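Local coordinates for protein ECL CdiI (Enterobacter cloacae subsp. cloacae, PDB 4NTQ) that acts as the immunity protein of a contact-dependent growth inhibition system and forms a complex with the toxic ribosomal RNase region of CdiA, at residues Ser21-Asn26 with Phe78-Tyr83; His33-Tyr38 with Lys42-Ser47; Leu49-Glu54 with Thr60-Ala65. All blocks are in the same frame, centred on the assembly; numbering follows the deposited sequence.

Interaction 1: Ser21-Asn26 with Phe78-Tyr83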
# COMPACT_ATOMS: atom_id res chain seq x y z
N SER B 21 -4.66 9.06 -7.36
CA SER B 21 -4.06 9.81 -6.27
C SER B 21 -2.55 9.67 -6.32
O SER B 21 -2.01 8.83 -7.05
CB SER B 21 -4.50 9.25 -4.91
OG SER B 21 -5.90 9.11 -4.80
N SER B 22 -1.87 10.45 -5.50
CA SER B 22 -0.44 10.28 -5.31
C SER B 22 -0.10 10.29 -3.84
O SER B 22 -0.77 10.95 -3.03
CB SER B 22 0.33 11.42 -5.97
OG SER B 22 0.74 11.03 -7.25
N ILE B 23 0.95 9.56 -3.49
CA ILE B 23 1.56 9.78 -2.21
C ILE B 23 2.90 10.47 -2.43
O ILE B 23 3.67 10.08 -3.30
CB ILE B 23 1.69 8.47 -1.41
CG1 ILE B 23 2.25 8.76 -0.02
CG2 ILE B 23 2.58 7.47 -2.14
CD1 ILE B 23 2.32 7.54 0.88
N VAL B 24 3.15 11.52 -1.65
CA VAL B 24 4.39 12.28 -1.71
C VAL B 24 5.13 12.18 -0.39
O VAL B 24 4.57 12.48 0.66
CB VAL B 24 4.13 13.79 -1.92
CG1 VAL B 24 5.46 14.53 -2.05
CG2 VAL B 24 3.26 14.01 -3.13
N ILE B 25 6.38 11.75 -0.46
CA ILE B 25 7.24 11.67 0.70
C ILE B 25 8.47 12.48 0.33
O ILE B 25 9.40 11.95 -0.27
CB ILE B 25 7.65 10.22 0.98
CG1 ILE B 25 6.42 9.30 1.07
CG2 ILE B 25 8.44 10.13 2.27
CD1 ILE B 25 6.78 7.80 0.98
N ASN B 26 8.44 13.78 0.63
CA ASN B 26 9.53 14.68 0.26
C ASN B 26 9.82 14.67 -1.25
O ASN B 26 9.00 15.15 -2.04
CB ASN B 26 10.78 14.39 1.10
CG ASN B 26 11.86 15.41 0.89
OD1 ASN B 26 11.63 16.45 0.30
ND2 ASN B 26 13.06 15.11 1.38
N PHE B 78 -3.32 -2.47 1.02
CA PHE B 78 -2.06 -1.76 0.90
C PHE B 78 -2.03 -0.63 1.91
O PHE B 78 -3.04 0.04 2.12
CB PHE B 78 -1.84 -1.20 -0.51
CG PHE B 78 -1.64 -2.26 -1.55
CD1 PHE B 78 -0.38 -2.75 -1.82
CD2 PHE B 78 -2.72 -2.78 -2.23
CE1 PHE B 78 -0.19 -3.73 -2.77
CE2 PHE B 78 -2.54 -3.77 -3.19
CZ PHE B 78 -1.27 -4.24 -3.45
N THR B 79 -0.88 -0.44 2.55
CA THR B 79 -0.72 0.64 3.49
C THR B 79 0.61 1.32 3.28
O THR B 79 1.55 0.74 2.73
CB THR B 79 -0.72 0.13 4.93
OG1 THR B 79 0.45 -0.66 5.14
CG2 THR B 79 -1.97 -0.71 5.22
N TRP B 80 0.68 2.57 3.72
CA TRP B 80 1.95 3.25 3.87
C TRP B 80 2.09 3.51 5.36
O TRP B 80 1.17 4.04 5.99
CB TRP B 80 2.01 4.52 3.01
CG TRP B 80 2.09 4.15 1.53
CD1 TRP B 80 1.08 3.69 0.75
CD2 TRP B 80 3.28 4.12 0.71
NE1 TRP B 80 1.55 3.41 -0.52
CE2 TRP B 80 2.89 3.67 -0.57
CE3 TRP B 80 4.62 4.46 0.93
CZ2 TRP B 80 3.79 3.54 -1.63
CZ3 TRP B 80 5.52 4.33 -0.12
CH2 TRP B 80 5.10 3.87 -1.38
N VAL B 81 3.23 3.10 5.91
CA VAL B 81 3.44 3.06 7.35
C VAL B 81 4.50 4.04 7.79
O VAL B 81 5.62 4.02 7.27
CB VAL B 81 3.86 1.64 7.77
CG1 VAL B 81 4.26 1.62 9.23
CG2 VAL B 81 2.73 0.65 7.49
N LEU B 82 4.16 4.90 8.75
CA LEU B 82 5.06 5.95 9.21
C LEU B 82 5.63 5.55 10.56
O LEU B 82 4.88 5.19 11.47
CB LEU B 82 4.32 7.29 9.33
CG LEU B 82 4.05 8.10 8.06
CD1 LEU B 82 3.35 7.30 6.97
CD2 LEU B 82 3.25 9.33 8.40
N TYR B 83 6.95 5.59 10.69
CA TYR B 83 7.57 5.28 11.96
C TYR B 83 8.24 6.54 12.47
O TYR B 83 9.01 7.15 11.75
CB TYR B 83 8.61 4.17 11.80
CG TYR B 83 8.07 2.78 11.55
CD1 TYR B 83 7.58 2.01 12.60
CD2 TYR B 83 8.12 2.21 10.27
CE1 TYR B 83 7.10 0.72 12.39
CE2 TYR B 83 7.64 0.90 10.04
CZ TYR B 83 7.13 0.17 11.10
OH TYR B 83 6.66 -1.10 10.91
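Segments 21-26 and 78-83 run in roughly the same N-to-C direction but share no backbone bonds, and they come closest at Ile23 and Trp80, whose CA atoms are 8.9 Å apart. Side chains alone bridge that gap. The indole of Trp80 reaches across from one strand, and Ile23 and Ile25 come to meet it from the other. Ile23 does most of the touching: its CD1 methyl sits over one face of the indole, 3.3 Å above the ring plane, and lies 3.5 Å from Trp80 CG. Measured to the centroid of the five-membered ring this is a CH-pi contact of 3.8 Å, with the methyl 28° off the ring normal. CG1 of Ile23 is anti to the backbone N (chi1 -176°) and CD1 continues the extended line, which carries the methyl straight out to the ring.

The two strands belong to different antiparallel sheets, 21-25 to the one with strands 2-6 and 28-35 and 78-83 to the one with 61-65 and 88-97, so the contact joins two sheets through their facing side chains. Further out on the same indole face, CG2 of Ile23 stands 4.1 Å from Trp80 CZ2. Ile25 arrives at an oblique angle, its CD1 3.9 Å from Trp80 CZ3 on the six-membered ring. All three residues are buried. Ile4 and Leu32 pack on Ile23 within its own sheet, and the ring of Trp129 meets that of Trp80. Arg222 of the CdiA toxin chain also packs on Trp80.

Interaction 2: His33-Tyr38 with Lys42-Ser47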
# COMPACT_ATOMS: atom_id res chain seq x y z
N HIS B 33 -4.11 4.11 -6.87
CA HIS B 33 -5.52 3.99 -7.25
C HIS B 33 -6.32 3.50 -6.04
O HIS B 33 -6.38 2.29 -5.78
CB HIS B 33 -5.68 3.00 -8.41
CG HIS B 33 -4.92 3.37 -9.64
ND1 HIS B 33 -4.54 2.45 -10.60
CD2 HIS B 33 -4.49 4.57 -10.09
CE1 HIS B 33 -3.89 3.06 -11.57
NE2 HIS B 33 -3.85 4.35 -11.29
N LEU B 34 -6.91 4.43 -5.29
CA LEU B 34 -7.64 4.10 -4.08
C LEU B 34 -9.03 3.60 -4.43
O LEU B 34 -9.83 4.36 -4.98
CB LEU B 34 -7.74 5.32 -3.16
CG LEU B 34 -6.55 5.62 -2.25
CD1 LEU B 34 -5.27 5.82 -3.04
CD2 LEU B 34 -6.83 6.82 -1.35
N PRO B 35 -9.33 2.32 -4.12
CA PRO B 35 -10.66 1.77 -4.45
C PRO B 35 -11.75 2.40 -3.59
O PRO B 35 -11.56 2.62 -2.39
CB PRO B 35 -10.51 0.27 -4.14
CG PRO B 35 -9.41 0.17 -3.17
CD PRO B 35 -8.45 1.30 -3.53
N LEU B 36 -12.89 2.65 -4.21
CA LEU B 36 -13.99 3.38 -3.57
C LEU B 36 -15.21 2.51 -3.29
O LEU B 36 -16.28 3.01 -2.93
CB LEU B 36 -14.41 4.56 -4.46
CG LEU B 36 -13.30 5.52 -4.88
CD1 LEU B 36 -13.83 6.52 -5.92
CD2 LEU B 36 -12.77 6.24 -3.67
N SER B 37 -15.07 1.21 -3.49
CA SER B 37 -16.25 0.34 -3.41
C SER B 37 -16.83 0.23 -1.99
O SER B 37 -18.00 -0.07 -1.81
CB SER B 37 -15.97 -1.05 -4.01
OG SER B 37 -14.98 -1.74 -3.27
N TYR B 38 -16.00 0.52 -0.99
CA TYR B 38 -16.41 0.44 0.41
C TYR B 38 -16.24 1.81 1.10
O TYR B 38 -17.17 2.31 1.73
CB TYR B 38 -15.59 -0.64 1.14
CG TYR B 38 -15.96 -0.86 2.60
CD1 TYR B 38 -17.13 -1.52 2.95
CD2 TYR B 38 -15.12 -0.43 3.61
CE1 TYR B 38 -17.45 -1.74 4.28
CE2 TYR B 38 -15.43 -0.64 4.95
CZ TYR B 38 -16.60 -1.29 5.27
OH TYR B 38 -16.91 -1.49 6.58
N LYS B 42 -13.50 10.73 1.89
CA LYS B 42 -13.75 11.24 3.23
C LYS B 42 -13.43 10.15 4.28
O LYS B 42 -12.81 10.43 5.31
CB LYS B 42 -15.19 11.74 3.35
CG LYS B 42 -15.35 13.04 4.10
CD LYS B 42 -16.62 13.77 3.69
CE LYS B 42 -16.55 14.27 2.24
NZ LYS B 42 -17.79 15.00 1.81
N ASP B 43 -13.85 8.92 4.00
CA ASP B 43 -13.53 7.79 4.87
C ASP B 43 -12.01 7.53 4.98
O ASP B 43 -11.51 7.29 6.09
CB ASP B 43 -14.20 6.52 4.38
CG ASP B 43 -15.69 6.53 4.58
OD1 ASP B 43 -16.19 7.17 5.53
OD2 ASP B 43 -16.37 5.87 3.77
N TYR B 44 -11.31 7.55 3.85
CA TYR B 44 -9.88 7.30 3.83
C TYR B 44 -9.22 8.35 4.69
O TYR B 44 -8.38 8.05 5.54
CB TYR B 44 -9.31 7.39 2.42
CG TYR B 44 -9.39 6.11 1.61
CD1 TYR B 44 -8.43 5.10 1.77
CD2 TYR B 44 -10.40 5.92 0.67
CE1 TYR B 44 -8.50 3.91 1.02
CE2 TYR B 44 -10.48 4.75 -0.08
CZ TYR B 44 -9.53 3.74 0.09
OH TYR B 44 -9.61 2.58 -0.65
N LYS B 45 -9.66 9.59 4.49
CA LYS B 45 -9.05 10.75 5.16
C LYS B 45 -9.33 10.72 6.66
O LYS B 45 -8.47 11.06 7.47
CB LYS B 45 -9.55 12.06 4.55
CG LYS B 45 -8.89 12.41 3.22
CD LYS B 45 -9.45 13.71 2.63
CE LYS B 45 -8.47 14.29 1.62
NZ LYS B 45 -8.95 15.53 0.98
N ASN B 46 -10.53 10.31 7.03
CA ASN B 46 -10.85 10.18 8.45
C ASN B 46 -9.95 9.14 9.13
O ASN B 46 -9.42 9.37 10.22
CB ASN B 46 -12.33 9.83 8.63
CG ASN B 46 -12.62 9.31 10.01
OD1 ASN B 46 -12.76 10.09 10.95
ND2 ASN B 46 -12.69 7.99 10.14
N SER B 47 -9.75 8.02 8.46
CA SER B 47 -8.90 6.96 8.96
C SER B 47 -7.46 7.42 9.13
O SER B 47 -6.81 7.08 10.12
CB SER B 47 -8.96 5.75 8.03
OG SER B 47 -7.88 4.88 8.24
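The phenol of Tyr44 donates a hydrogen bond to a backbone oxygen, Tyr44 OH lying 2.6 Å from Pro35 O. This short bond ties the first turn of helix 41-58 back to the end of strand 28-35, across the tight strand-loop-helix connection between them. The hydroxyl lies in the carbonyl plane and on a lone pair, with a C=O...O angle of 139°. Seen from the ring, Pro35 O is at the edge and in plane, so the bond also limits how the phenol can turn. The proline ring crosses the tyrosine side chain at about a right angle and brings its CD to 3.4 Å from Tyr44 OH.

Leu34 takes one face of the phenol. It runs alongside Tyr44 in the opposite sense, its CG anti to the carbonyl carbon (chi1 -84°), and this lays a methyl on the ring. Trp39, from the connecting loop, meets Tyr44 edge-to-face. Ile41 and Trp48 of the same helix also pack on Leu34, while neighbouring His33 touches Ile204 of the CdiA toxin chain. The methyl on the phenol is Leu34 CD2, centred over the Tyr44 ring 3.9 Å from its centroid and 11° off the normal.

Interaction 3: Leu49-Glu54 with Thr60-Ala65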
# COMPACT_ATOMS: atom_id res chain seq x y z
N LEU B 49 -6.48 10.55 9.59
CA LEU B 49 -6.50 11.50 10.71
C LEU B 49 -6.38 10.77 12.05
O LEU B 49 -5.57 11.15 12.89
CB LEU B 49 -7.77 12.35 10.69
CG LEU B 49 -7.87 13.43 11.77
CD1 LEU B 49 -6.65 14.32 11.76
CD2 LEU B 49 -9.12 14.29 11.59
N LYS B 50 -7.18 9.73 12.24
CA LYS B 50 -7.15 8.96 13.49
C LYS B 50 -5.81 8.28 13.67
O LYS B 50 -5.22 8.34 14.75
CB LYS B 50 -8.26 7.90 13.51
CG LYS B 50 -9.67 8.45 13.72
CD LYS B 50 -10.69 7.32 13.81
CE LYS B 50 -12.09 7.85 14.07
NZ LYS B 50 -13.14 6.82 13.78
N SER B 51 -5.33 7.65 12.60
CA SER B 51 -4.08 6.90 12.64
C SER B 51 -2.88 7.80 12.93
O SER B 51 -1.96 7.43 13.64
CB SER B 51 -3.89 6.14 11.32
OG SER B 51 -2.68 5.42 11.32
N LEU B 52 -2.90 9.00 12.35
CA LEU B 52 -1.87 9.99 12.56
C LEU B 52 -1.90 10.51 14.01
O LEU B 52 -0.87 10.58 14.68
CB LEU B 52 -2.02 11.13 11.55
CG LEU B 52 -1.60 10.72 10.12
CD1 LEU B 52 -2.07 11.74 9.09
CD2 LEU B 52 -0.08 10.53 10.02
N GLY B 53 -3.10 10.84 14.49
CA GLY B 53 -3.28 11.16 15.90
C GLY B 53 -2.67 10.14 16.85
O GLY B 53 -1.87 10.52 17.71
N GLU B 54 -3.00 8.86 16.70
CA GLU B 54 -2.44 7.82 17.57
C GLU B 54 -0.92 7.80 17.49
O GLU B 54 -0.25 7.90 18.51
CB GLU B 54 -2.97 6.43 17.21
CG GLU B 54 -4.48 6.28 17.16
CD GLU B 54 -4.90 4.91 16.65
OE1 GLU B 54 -4.00 4.06 16.43
OE2 GLU B 54 -6.11 4.67 16.46
N THR B 60 5.01 6.29 17.95
CA THR B 60 5.23 4.90 17.55
C THR B 60 5.13 4.79 16.03
O THR B 60 6.08 5.08 15.31
CB THR B 60 4.23 3.98 18.22
OG1 THR B 60 2.91 4.51 18.03
CG2 THR B 60 4.52 3.88 19.72
N HIS B 61 3.95 4.42 15.53
CA HIS B 61 3.75 4.37 14.09
C HIS B 61 2.34 4.76 13.69
O HIS B 61 1.42 4.73 14.51
CB HIS B 61 4.07 2.98 13.53
CG HIS B 61 3.37 1.86 14.23
ND1 HIS B 61 3.98 1.10 15.21
CD2 HIS B 61 2.12 1.37 14.10
CE1 HIS B 61 3.13 0.19 15.65
NE2 HIS B 61 1.99 0.33 14.99
N SER B 62 2.17 5.13 12.42
CA SER B 62 0.87 5.45 11.85
C SER B 62 0.69 4.74 10.52
O SER B 62 1.38 5.03 9.54
CB SER B 62 0.74 6.96 11.62
OG SER B 62 0.46 7.62 12.84
N ALA B 63 -0.24 3.80 10.47
CA ALA B 63 -0.50 3.09 9.23
C ALA B 63 -1.59 3.81 8.48
O ALA B 63 -2.68 4.02 9.03
CB ALA B 63 -0.91 1.68 9.51
N LEU B 64 -1.28 4.19 7.23
CA LEU B 64 -2.22 4.87 6.34
C LEU B 64 -2.68 3.92 5.25
O LEU B 64 -1.92 3.65 4.31
CB LEU B 64 -1.55 6.06 5.65
CG LEU B 64 -0.84 7.09 6.53
CD1 LEU B 64 -0.18 8.18 5.68
CD2 LEU B 64 -1.81 7.71 7.49
N ALA B 65 -3.91 3.42 5.35
CA ALA B 65 -4.43 2.49 4.35
C ALA B 65 -4.70 3.19 3.02
O ALA B 65 -5.25 4.30 3.00
CB ALA B 65 -5.71 1.83 4.86
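The flat groups that meet here are two peptide carbonyls, those of Ser51 and Ala63, and each takes a serine hydroxyl from above its plane. Helix 41-58 turns back through a short loop into strand 61-65, an outermost strand of its antiparallel sheet within this chain, and packs alongside it: the short axes run at 168°, nearly antiparallel, 6.8 Å apart at their closest. Ser62 OG donates to Ser51 O over 2.6 Å, standing 42° out of the carbonyl plane, and Ser51 OG donates to Ala63 O over 2.7 Å, 49° out of plane. Neither donor sits on a lone pair. The exchange is reciprocal: each serine hydroxyl reaches a backbone oxygen of the other segment, and so helix and strand are laced together at the level of Ser51 and Ser62, whose CA atoms are 5.2 Å apart.

Ser51 turns its hydroxyl opposite the backbone N, toward the strand. There it serves two partners, since besides donating to Ala63 O it is hydrogen-bonded to Asn110 ND2. Asn110 also accepts from Ala63 N through OD1, binds Glu54 OE1 through ND2 and meets His61 NE2 through its backbone oxygen, fastening a loop to both segments.

Beside the polar pair lies an apolar strip. Leu52 and Leu64 cross at about a right angle, with Leu52 CG 4.0 Å from Leu64 CD2. Phe139 and Leu143 of helix 133-144 pack on Leu52 as well, and Leu82 of the adjacent strand touches both leucines. The strip ends against Ser62, where Leu52 CD2 lies 4.0 Å from Ser62 CB and Ser62 OG packs 3.3 Å from Leu52 CA.

In the fold
Interaction 1 joins the two sheets, while interactions 2 and 3 fix helix 41-58 at two places to the strands before and after it. Both lie within the chain loop that interaction 1 closes. Strands 61-65 and 76-85 are sheet neighbours, so interactions 1 and 3, with centres about 11 Å apart, meet through the backbone: Leu64 N is 2.8 Å from Trp80 O, a probable hydrogen bond. Strands 16-25 and 28-35 likewise connect interactions 1 and 2, where Ser21 OG packs 3.8 Å from Leu34 CD1. Interactions 2 and 3 touch where Tyr44 CD1 approaches Ala65 O. The CdiA toxin chain contacts segments of interactions 1 and 2 but neither segment of interaction 3.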